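Local coordinates for macrophage migration inhibitory factor-like protein (Leishmania major, PDB 3FWT) that belongs to the macrophage migration inhibitory factor family and assembles as a trimer of small alpha/beta subunits, each a mixed sheet backed by two helices, at residues A43-L52 and K93-A104; S70-A78 and G110-V118. All blocks are in the same frame, centred on the assembly; numbering follows the deposited sequence.

Interaction 1 and interaction 2 illustrate how one small MIF-type subunit holds itself together by two different means. In interaction 1 the two helices that back the sheet pack side by side, oily on the sheet side and salt-bridged along the other; in interaction 2 an irregular loop is gripped through its carbonyls by one buried arginine. The centres lie about 19 Å apart, yet the contacts touch: Ile101 CG2 meets Val118 CG2 at 3.9 Å, and Ala102 O lies 3.4 Å from Ile116 CD1. Helix 92-109 is followed, after a short connection, by strand 116-128, so each contact takes one segment from this helix-to-strand unit. Both also reach a second subunit.

Interaction 1: residues A43-L52 and K93-A104; sequences AYGMICREEL and KPKMMTPRIAAA
Met97 and Arg100 reach from residues 93-104 into two neighbouring holes on the helix of residues 43-52, a worked case of knobs-into-holes packing between nearly antiparallel helices, with axes 9.4 Å apart at an angle of 158°. Met97 fills the more buried hole, among Ile47, Cys48, Glu51 and Leu52. Its thioether bends at the last torsion (chi3 76°), which brings Met97 CE to 4.0 Å from Cys48 SG, while SD lies alongside Leu52 CD1. Ile47 lies between the two knobs: its CG2 faces Met97, and Ile47 CD1 presses on Arg100 CB at 3.5 Å. Farther along, the small residues Ala43 and Ala104 meet methyl to methyl, CB to CB at 3.7 Å.

The outer side is polar and more exposed, with Glu50 at its margin. There the guanidinium of Arg100 has Ile47 CG1 over one face, while two carboxylates approach its edge. Arg100 NH1 and NH2 both grip Glu50 OE1 at 2.9 Å, end-on. Arg100 NH1 also donates to the anti lone pair of Glu51 OE1, at 2.6 Å; that carboxylate stands almost perpendicular to the guanidinium, at 88°. Two acids sharing one arginine should keep its charge well compensated. At the far end the extended Lys93 chain runs past Glu51 O, and Lys93 NZ donates to Leu52 O at 3.2 Å from above the carbonyl plane.

Beneath the helix pair lies the sheet: Tyr44 rests on strands 22-28 and 60-64, its hydroxyl bonded to Thr26, and Met97 and Ile101 sit on Tyr120 of strand 116-128.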
loop_
_atom_site.group_PDB
_atom_site.type_symbol
_atom_site.label_atom_id
_atom_site.label_comp_id
_atom_site.label_asym_id
_atom_site.label_seq_id
_atom_site.Cartn_x
_atom_site.Cartn_y
_atom_site.Cartn_z
ATOM N N ALA A 43 -19.686 -1.723 7.276
ATOM C CA ALA A 43 -20.079 -1.830 5.864
ATOM C C ALA A 43 -19.197 -2.699 5.023
ATOM O O ALA A 43 -19.710 -3.611 4.356
ATOM C CB ALA A 43 -20.281 -0.389 5.222
ATOM N N TYR A 44 -17.860 -2.478 5.071
ATOM C CA TYR A 44 -16.927 -3.364 4.442
ATOM C C TYR A 44 -17.143 -4.843 4.798
ATOM O O TYR A 44 -16.929 -5.686 3.966
ATOM C CB TYR A 44 -15.493 -2.979 4.847
ATOM C CG TYR A 44 -15.090 -1.569 4.328
ATOM C CD1 TYR A 44 -15.796 -0.931 3.326
ATOM C CD2 TYR A 44 -13.923 -0.972 4.799
ATOM C CE1 TYR A 44 -15.381 0.362 2.835
ATOM C CE2 TYR A 44 -13.495 0.217 4.364
ATOM C CZ TYR A 44 -14.219 0.923 3.389
ATOM O OH TYR A 44 -13.699 2.147 2.959
ATOM N N GLY A 45 -17.465 -5.130 6.048
ATOM C CA GLY A 45 -17.592 -6.525 6.529
ATOM C C GLY A 45 -18.755 -7.174 5.807
ATOM O O GLY A 45 -18.636 -8.275 5.361
ATOM N N MET A 46 -19.884 -6.481 5.716
ATOM C CA MET A 46 -21.036 -6.962 4.993
ATOM C C MET A 46 -20.730 -7.181 3.531
ATOM O O MET A 46 -21.057 -8.206 2.964
ATOM C CB MET A 46 -22.132 -5.903 4.995
ATOM C CG MET A 46 -23.209 -6.018 6.028
ATOM S SD MET A 46 -24.768 -5.374 5.292
ATOM C CE MET A 46 -24.332 -3.662 4.875
ATOM N N ILE A 47 -20.186 -6.159 2.884
ATOM C CA ILE A 47 -19.827 -6.256 1.500
ATOM C C ILE A 47 -18.928 -7.449 1.230
ATOM O O ILE A 47 -19.122 -8.143 0.227
ATOM C CB ILE A 47 -19.119 -4.958 1.044
ATOM C CG1 ILE A 47 -20.117 -3.775 1.186
ATOM C CG2 ILE A 47 -18.572 -5.156 -0.351
ATOM C CD1 ILE A 47 -19.484 -2.305 1.231
ATOM N N CYS A 48 -17.925 -7.656 2.092
ATOM C CA CYS A 48 -17.055 -8.812 1.945
ATOM C C CYS A 48 -17.802 -10.140 2.160
ATOM O O CYS A 48 -17.672 -11.057 1.355
ATOM C CB CYS A 48 -15.886 -8.713 2.898
ATOM S SG CYS A 48 -14.714 -7.463 2.307
ATOM N N ARG A 49 -18.593 -10.228 3.237
ATOM C CA ARG A 49 -19.334 -11.446 3.444
ATOM C C ARG A 49 -20.287 -11.780 2.317
ATOM O O ARG A 49 -20.275 -12.924 1.849
ATOM C CB ARG A 49 -20.059 -11.454 4.785
ATOM C CG ARG A 49 -19.035 -11.781 5.851
ATOM C CD ARG A 49 -19.485 -11.403 7.226
ATOM N NE ARG A 49 -18.324 -11.282 8.094
ATOM C CZ ARG A 49 -17.989 -10.161 8.741
ATOM N NH1 ARG A 49 -18.751 -9.074 8.655
ATOM N NH2 ARG A 49 -16.919 -10.145 9.520
ATOM N N GLU A 50 -21.096 -10.812 1.883
ATOM C CA GLU A 50 -22.063 -11.070 0.823
ATOM C C GLU A 50 -21.455 -11.233 -0.576
ATOM O O GLU A 50 -21.899 -12.108 -1.356
ATOM C CB GLU A 50 -23.186 -10.007 0.830
ATOM C CG GLU A 50 -23.798 -9.793 2.192
ATOM C CD GLU A 50 -24.776 -8.592 2.282
ATOM O OE1 GLU A 50 -24.785 -7.752 1.353
ATOM O OE2 GLU A 50 -25.512 -8.488 3.309
ATOM N N GLU A 51 -20.442 -10.427 -0.924
ATOM C CA GLU A 51 -19.962 -10.468 -2.297
ATOM C C GLU A 51 -18.736 -11.309 -2.499
ATOM O O GLU A 51 -18.484 -11.720 -3.603
ATOM C CB GLU A 51 -19.707 -9.072 -2.939
ATOM C CG GLU A 51 -20.745 -7.982 -2.686
ATOM C CD GLU A 51 -22.050 -8.219 -3.418
ATOM O OE1 GLU A 51 -23.073 -7.645 -2.997
ATOM O OE2 GLU A 51 -22.020 -8.976 -4.430
ATOM N N LEU A 52 -17.943 -11.550 -1.452
ATOM C CA LEU A 52 -16.622 -12.094 -1.711
ATOM C C LEU A 52 -16.624 -13.577 -1.454
ATOM O O LEU A 52 -15.870 -14.321 -2.076
ATOM C CB LEU A 52 -15.514 -11.360 -0.938
ATOM C CG LEU A 52 -14.130 -11.647 -1.475
ATOM C CD1 LEU A 52 -14.060 -11.520 -3.022
ATOM C CD2 LEU A 52 -13.116 -10.728 -0.837
ATOM N N LYS A 93 -16.948 -10.568 -8.831
ATOM C CA LYS A 93 -17.065 -10.057 -7.444
ATOM C C LYS A 93 -16.564 -8.609 -7.203
ATOM O O LYS A 93 -17.237 -7.825 -6.565
ATOM C CB LYS A 93 -16.519 -11.060 -6.452
ATOM C CG LYS A 93 -17.290 -12.343 -6.551
ATOM C CD LYS A 93 -16.612 -13.426 -5.758
ATOM C CE LYS A 93 -17.465 -14.685 -5.738
ATOM N NZ LYS A 93 -16.815 -15.604 -4.829
ATOM N N PRO A 94 -15.382 -8.273 -7.731
ATOM C CA PRO A 94 -14.933 -6.896 -7.630
ATOM C C PRO A 94 -15.934 -5.930 -8.234
ATOM O O PRO A 94 -16.195 -4.913 -7.630
ATOM C CB PRO A 94 -13.592 -6.908 -8.392
ATOM C CG PRO A 94 -13.085 -8.357 -8.114
ATOM C CD PRO A 94 -14.351 -9.153 -8.310
ATOM N N LYS A 95 -16.564 -6.309 -9.369
ATOM C CA LYS A 95 -17.576 -5.475 -10.031
ATOM C C LYS A 95 -18.704 -5.184 -9.093
ATOM O O LYS A 95 -19.289 -4.148 -9.191
ATOM C CB LYS A 95 -18.212 -6.246 -11.214
ATOM C CG LYS A 95 -17.625 -5.957 -12.553
ATOM C CD LYS A 95 -18.705 -5.286 -13.475
ATOM C CE LYS A 95 -18.659 -3.711 -13.411
ATOM N NZ LYS A 95 -19.853 -2.973 -13.962
ATOM N N MET A 96 -19.062 -6.168 -8.255
ATOM C CA MET A 96 -20.172 -6.010 -7.323
ATOM C C MET A 96 -19.769 -5.190 -6.074
ATOM O O MET A 96 -20.594 -4.465 -5.460
ATOM C CB MET A 96 -20.759 -7.353 -6.899
ATOM C CG MET A 96 -21.432 -8.183 -7.982
ATOM S SD MET A 96 -22.867 -7.341 -8.716
ATOM C CE MET A 96 -22.032 -7.017 -10.231
ATOM N N MET A 97 -18.486 -5.258 -5.745
ATOM C CA MET A 97 -18.022 -4.680 -4.497
ATOM C C MET A 97 -17.838 -3.167 -4.634
ATOM O O MET A 97 -18.146 -2.421 -3.745
ATOM C CB MET A 97 -16.719 -5.351 -4.111
ATOM C CG MET A 97 -16.906 -6.809 -3.650
ATOM S SD MET A 97 -15.372 -7.625 -3.261
ATOM C CE MET A 97 -15.020 -6.876 -1.628
ATOM N N THR A 98 -17.274 -2.727 -5.741
ATOM C CA THR A 98 -16.909 -1.319 -5.895
ATOM C C THR A 98 -18.051 -0.338 -5.607
ATOM O O THR A 98 -17.895 0.607 -4.825
ATOM C CB THR A 98 -16.340 -1.148 -7.278
ATOM O OG1 THR A 98 -15.072 -1.809 -7.333
ATOM C CG2 THR A 98 -16.208 0.324 -7.703
ATOM N N PRO A 99 -19.228 -0.568 -6.213
ATOM C CA PRO A 99 -20.263 0.413 -5.975
ATOM C C PRO A 99 -20.684 0.450 -4.496
ATOM O O PRO A 99 -21.064 1.506 -4.010
ATOM C CB PRO A 99 -21.418 -0.020 -6.921
ATOM C CG PRO A 99 -20.964 -1.283 -7.602
ATOM C CD PRO A 99 -19.483 -1.430 -7.379
ATOM N N ARG A 100 -20.602 -0.679 -3.787
ATOM C CA ARG A 100 -20.918 -0.697 -2.348
ATOM C C ARG A 100 -19.854 0.008 -1.517
ATOM O O ARG A 100 -20.206 0.825 -0.678
ATOM C CB ARG A 100 -21.205 -2.115 -1.859
ATOM C CG ARG A 100 -22.366 -2.743 -2.705
ATOM C CD ARG A 100 -22.665 -4.130 -2.290
ATOM N NE ARG A 100 -23.131 -4.130 -0.919
ATOM C CZ ARG A 100 -23.429 -5.218 -0.214
ATOM N NH1 ARG A 100 -23.346 -6.422 -0.761
ATOM N NH2 ARG A 100 -23.798 -5.087 1.046
ATOM N N ILE A 101 -18.568 -0.243 -1.852
ATOM C CA ILE A 101 -17.486 0.393 -1.139
ATOM C C ILE A 101 -17.578 1.901 -1.311
ATOM O O ILE A 101 -17.552 2.656 -0.302
ATOM C CB ILE A 101 -16.162 -0.171 -1.654
ATOM C CG1 ILE A 101 -16.008 -1.621 -1.111
ATOM C CG2 ILE A 101 -14.920 0.700 -1.307
ATOM C CD1 ILE A 101 -14.821 -2.321 -1.841
ATOM N N ALA A 102 -17.732 2.333 -2.565
ATOM C CA ALA A 102 -17.837 3.737 -2.896
ATOM C C ALA A 102 -19.066 4.356 -2.217
ATOM O O ALA A 102 -18.931 5.431 -1.651
ATOM C CB ALA A 102 -17.862 3.938 -4.408
ATOM N N ALA A 103 -20.248 3.688 -2.236
ATOM C CA ALA A 103 -21.431 4.221 -1.542
ATOM C C ALA A 103 -21.179 4.418 -0.047
ATOM O O ALA A 103 -21.557 5.417 0.550
ATOM C CB ALA A 103 -22.692 3.287 -1.748
ATOM N N ALA A 104 -20.557 3.424 0.583
ATOM C CA ALA A 104 -20.239 3.531 1.996
ATOM C C ALA A 104 -19.311 4.702 2.275
ATOM O O ALA A 104 -19.497 5.376 3.303
ATOM C CB ALA A 104 -19.611 2.122 2.568
#

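Interaction 2: residues S70-A78 and G110-V118; sequences SFQGSTAPA and GIPAERIYV
A loop organised around a buried arginine is the theme here: residues 70-78, which link strand 69-70 to strand 79-85, close round Arg115, next to Ile116 where strand 116-128 of the MIF-type sheet begins. The loop begins with a type I' turn from Phe71 to Ser74, followed by an ST turn in which Ser74 OG accepts from Ala76 N. Phe71 O and Ser74 O of the first turn, with Ala76 O and Pro77 O further on, face the guanidinium. Arg115 enters extended and then bends at chi3 (66°), bringing its nitrogens among them. Arg115 NE donates to Pro77 O at 2.9 Å, close to the guanidinium plane. Arg115 NH2 donates to Ala76 O at 2.8 Å and to Ser74 O at 3.0 Å, whereas NH1 makes the straightest of these bonds, to Phe71 O (163°). Ser74 O and Phe71 O each also accept a backbone N-H of the turn, from the opposite face of the carbonyl plane, so the arginine reinforces the turn's own pairing.

The guanidinium lies between Ala76 CB and Ser74 OG over one face and Phe71 CD2 over the other. Phe71, its ring carried away from the backbone N, meets Tyr117 obliquely, with ring planes 66° apart, and places Phe71 CE2 3.3 Å from Glu114 O at its edge. That same carbonyl accepts from Trp128 NE1 of a second subunit; a strand of that subunit also pairs antiparallel with Tyr117 and Val118.

Beside the arginine, Pro77 CB packs on Ile111 CG1. A water bridges Arg115 NH1, from which it accepts, and Gln72 OE1, to which it donates, each at 2.8 Å.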
loop_
_atom_site.group_PDB
_atom_site.type_symbol
_atom_site.label_atom_id
_atom_site.label_comp_id
_atom_site.label_asym_id
_atom_site.label_seq_id
_atom_site.Cartn_x
_atom_site.Cartn_y
_atom_site.Cartn_z
ATOM N N SER A 70 -4.303 14.225 -4.407
ATOM C CA SER A 70 -4.637 15.119 -5.509
ATOM C C SER A 70 -5.305 14.373 -6.646
ATOM O O SER A 70 -4.909 13.258 -6.980
ATOM C CB SER A 70 -3.351 15.825 -6.027
ATOM O OG SER A 70 -3.829 16.835 -6.889
ATOM N N PHE A 71 -6.275 14.997 -7.320
ATOM C CA PHE A 71 -6.945 14.252 -8.426
ATOM C C PHE A 71 -7.685 15.240 -9.304
ATOM O O PHE A 71 -8.345 16.053 -8.781
ATOM C CB PHE A 71 -7.949 13.246 -7.855
ATOM C CG PHE A 71 -8.609 12.396 -8.864
ATOM C CD1 PHE A 71 -7.869 11.644 -9.798
ATOM C CD2 PHE A 71 -10.018 12.286 -8.854
ATOM C CE1 PHE A 71 -8.550 10.802 -10.777
ATOM C CE2 PHE A 71 -10.666 11.463 -9.777
ATOM C CZ PHE A 71 -9.922 10.712 -10.731
ATOM N N GLN A 72 -7.537 15.110 -10.623
ATOM C CA GLN A 72 -8.090 16.075 -11.582
ATOM C C GLN A 72 -7.726 17.519 -11.222
ATOM O O GLN A 72 -8.580 18.387 -11.278
ATOM C CB GLN A 72 -9.593 15.889 -11.612
ATOM C CG GLN A 72 -9.825 14.442 -12.061
ATOM C CD GLN A 72 -11.205 14.115 -12.480
ATOM O OE1 GLN A 72 -12.195 14.393 -11.775
ATOM N NE2 GLN A 72 -11.295 13.452 -13.617
ATOM N N GLY A 73 -6.506 17.750 -10.774
ATOM C CA GLY A 73 -6.108 19.140 -10.420
ATOM C C GLY A 73 -6.735 19.727 -9.182
ATOM O O GLY A 73 -6.678 20.937 -8.961
ATOM N N SER A 74 -7.348 18.891 -8.352
ATOM C CA SER A 74 -7.994 19.400 -7.199
ATOM C C SER A 74 -7.518 18.580 -5.976
ATOM O O SER A 74 -7.371 17.396 -6.096
ATOM C CB SER A 74 -9.499 19.125 -7.347
ATOM O OG SER A 74 -10.121 19.608 -6.215
ATOM N N THR A 75 -7.331 19.229 -4.835
ATOM C CA THR A 75 -7.236 18.521 -3.566
ATOM C C THR A 75 -8.500 18.501 -2.718
ATOM O O THR A 75 -8.418 18.252 -1.524
ATOM C CB THR A 75 -5.963 18.962 -2.815
ATOM O OG1 THR A 75 -5.932 20.375 -2.791
ATOM C CG2 THR A 75 -4.758 18.462 -3.602
ATOM N N ALA A 76 -9.700 18.695 -3.314
ATOM C CA ALA A 76 -10.917 18.450 -2.543
ATOM C C ALA A 76 -10.927 16.982 -2.121
ATOM O O ALA A 76 -10.218 16.191 -2.751
ATOM C CB ALA A 76 -12.193 18.782 -3.389
ATOM N N PRO A 77 -11.736 16.629 -1.107
ATOM C CA PRO A 77 -11.769 15.301 -0.504
ATOM C C PRO A 77 -11.871 14.221 -1.608
ATOM O O PRO A 77 -12.671 14.332 -2.564
ATOM C CB PRO A 77 -13.037 15.323 0.331
ATOM C CG PRO A 77 -13.147 16.681 0.762
ATOM C CD PRO A 77 -12.600 17.571 -0.356
ATOM N N ALA A 78 -10.984 13.252 -1.532
ATOM C CA ALA A 78 -11.003 12.126 -2.429
ATOM C C ALA A 78 -10.581 10.872 -1.605
ATOM O O ALA A 78 -10.090 10.977 -0.457
ATOM C CB ALA A 78 -9.944 12.399 -3.512
ATOM N N GLY A 110 -18.718 11.948 2.758
ATOM C CA GLY A 110 -19.152 13.051 1.873
ATOM C C GLY A 110 -18.326 13.124 0.576
ATOM O O GLY A 110 -18.390 14.104 -0.146
ATOM N N ILE A 111 -17.486 12.135 0.315
ATOM C CA ILE A 111 -16.662 12.118 -0.870
ATOM C C ILE A 111 -17.509 11.583 -2.019
ATOM O O ILE A 111 -17.981 10.508 -1.921
ATOM C CB ILE A 111 -15.396 11.248 -0.632
ATOM C CG1 ILE A 111 -14.554 11.886 0.487
ATOM C CG2 ILE A 111 -14.556 11.059 -1.922
ATOM C CD1 ILE A 111 -13.365 10.974 1.019
ATOM N N PRO A 112 -17.628 12.331 -3.136
ATOM C CA PRO A 112 -18.508 11.907 -4.259
ATOM C C PRO A 112 -17.855 10.732 -4.953
ATOM O O PRO A 112 -16.620 10.620 -4.935
ATOM C CB PRO A 112 -18.601 13.173 -5.169
ATOM C CG PRO A 112 -17.591 14.216 -4.609
ATOM C CD PRO A 112 -16.801 13.526 -3.456
ATOM N N ALA A 113 -18.635 9.836 -5.534
ATOM C CA ALA A 113 -18.058 8.677 -6.165
ATOM C C ALA A 113 -17.036 9.040 -7.247
ATOM O O ALA A 113 -16.129 8.261 -7.508
ATOM C CB ALA A 113 -19.220 7.730 -6.780
ATOM N N GLU A 114 -17.184 10.184 -7.929
ATOM C CA GLU A 114 -16.213 10.513 -8.979
ATOM C C GLU A 114 -14.802 10.821 -8.455
ATOM O O GLU A 114 -13.861 10.993 -9.259
ATOM C CB GLU A 114 -16.674 11.634 -9.938
ATOM C CG GLU A 114 -17.042 12.982 -9.207
ATOM C CD GLU A 114 -18.492 12.991 -8.624
ATOM O OE1 GLU A 114 -19.018 14.108 -8.331
ATOM O OE2 GLU A 114 -19.107 11.891 -8.461
ATOM N N ARG A 115 -14.647 10.881 -7.139
ATOM C CA ARG A 115 -13.260 11.039 -6.587
ATOM C C ARG A 115 -12.916 9.857 -5.703
ATOM O O ARG A 115 -12.167 10.000 -4.722
ATOM C CB ARG A 115 -13.224 12.347 -5.758
ATOM C CG ARG A 115 -13.487 13.624 -6.677
ATOM C CD ARG A 115 -13.450 14.907 -5.853
ATOM N NE ARG A 115 -12.100 15.162 -5.314
ATOM C CZ ARG A 115 -11.029 15.519 -6.033
ATOM N NH1 ARG A 115 -11.144 15.781 -7.298
ATOM N NH2 ARG A 115 -9.821 15.726 -5.448
ATOM N N ILE A 116 -13.439 8.674 -6.043
ATOM C CA ILE A 116 -13.118 7.471 -5.233
ATOM C C ILE A 116 -12.475 6.435 -6.156
ATOM O O ILE A 116 -13.073 6.086 -7.204
ATOM C CB ILE A 116 -14.379 6.832 -4.575
ATOM C CG1 ILE A 116 -14.988 7.778 -3.528
ATOM C CG2 ILE A 116 -13.995 5.503 -3.884
ATOM C CD1 ILE A 116 -16.452 7.290 -3.051
ATOM N N TYR A 117 -11.261 5.987 -5.847
ATOM C CA TYR A 117 -10.613 4.897 -6.621
ATOM C C TYR A 117 -10.622 3.627 -5.767
ATOM O O TYR A 117 -10.355 3.671 -4.536
ATOM C CB TYR A 117 -9.176 5.260 -6.992
ATOM C CG TYR A 117 -8.955 5.879 -8.341
ATOM C CD1 TYR A 117 -10.005 6.387 -9.077
ATOM C CD2 TYR A 117 -7.665 6.014 -8.843
ATOM C CE1 TYR A 117 -9.803 6.927 -10.293
ATOM C CE2 TYR A 117 -7.425 6.545 -10.071
ATOM C CZ TYR A 117 -8.500 7.008 -10.782
ATOM O OH TYR A 117 -8.282 7.520 -11.992
ATOM N N VAL A 118 -10.995 2.490 -6.354
ATOM C CA VAL A 118 -10.878 1.195 -5.631
ATOM C C VAL A 118 -10.039 0.232 -6.492
ATOM O O VAL A 118 -10.337 0.085 -7.701
ATOM C CB VAL A 118 -12.230 0.578 -5.301
ATOM C CG1 VAL A 118 -12.088 -0.681 -4.320
ATOM C CG2 VAL A 118 -13.130 1.635 -4.643
HETATM O O HOH W 1 -12.943 15.844 -9.460
#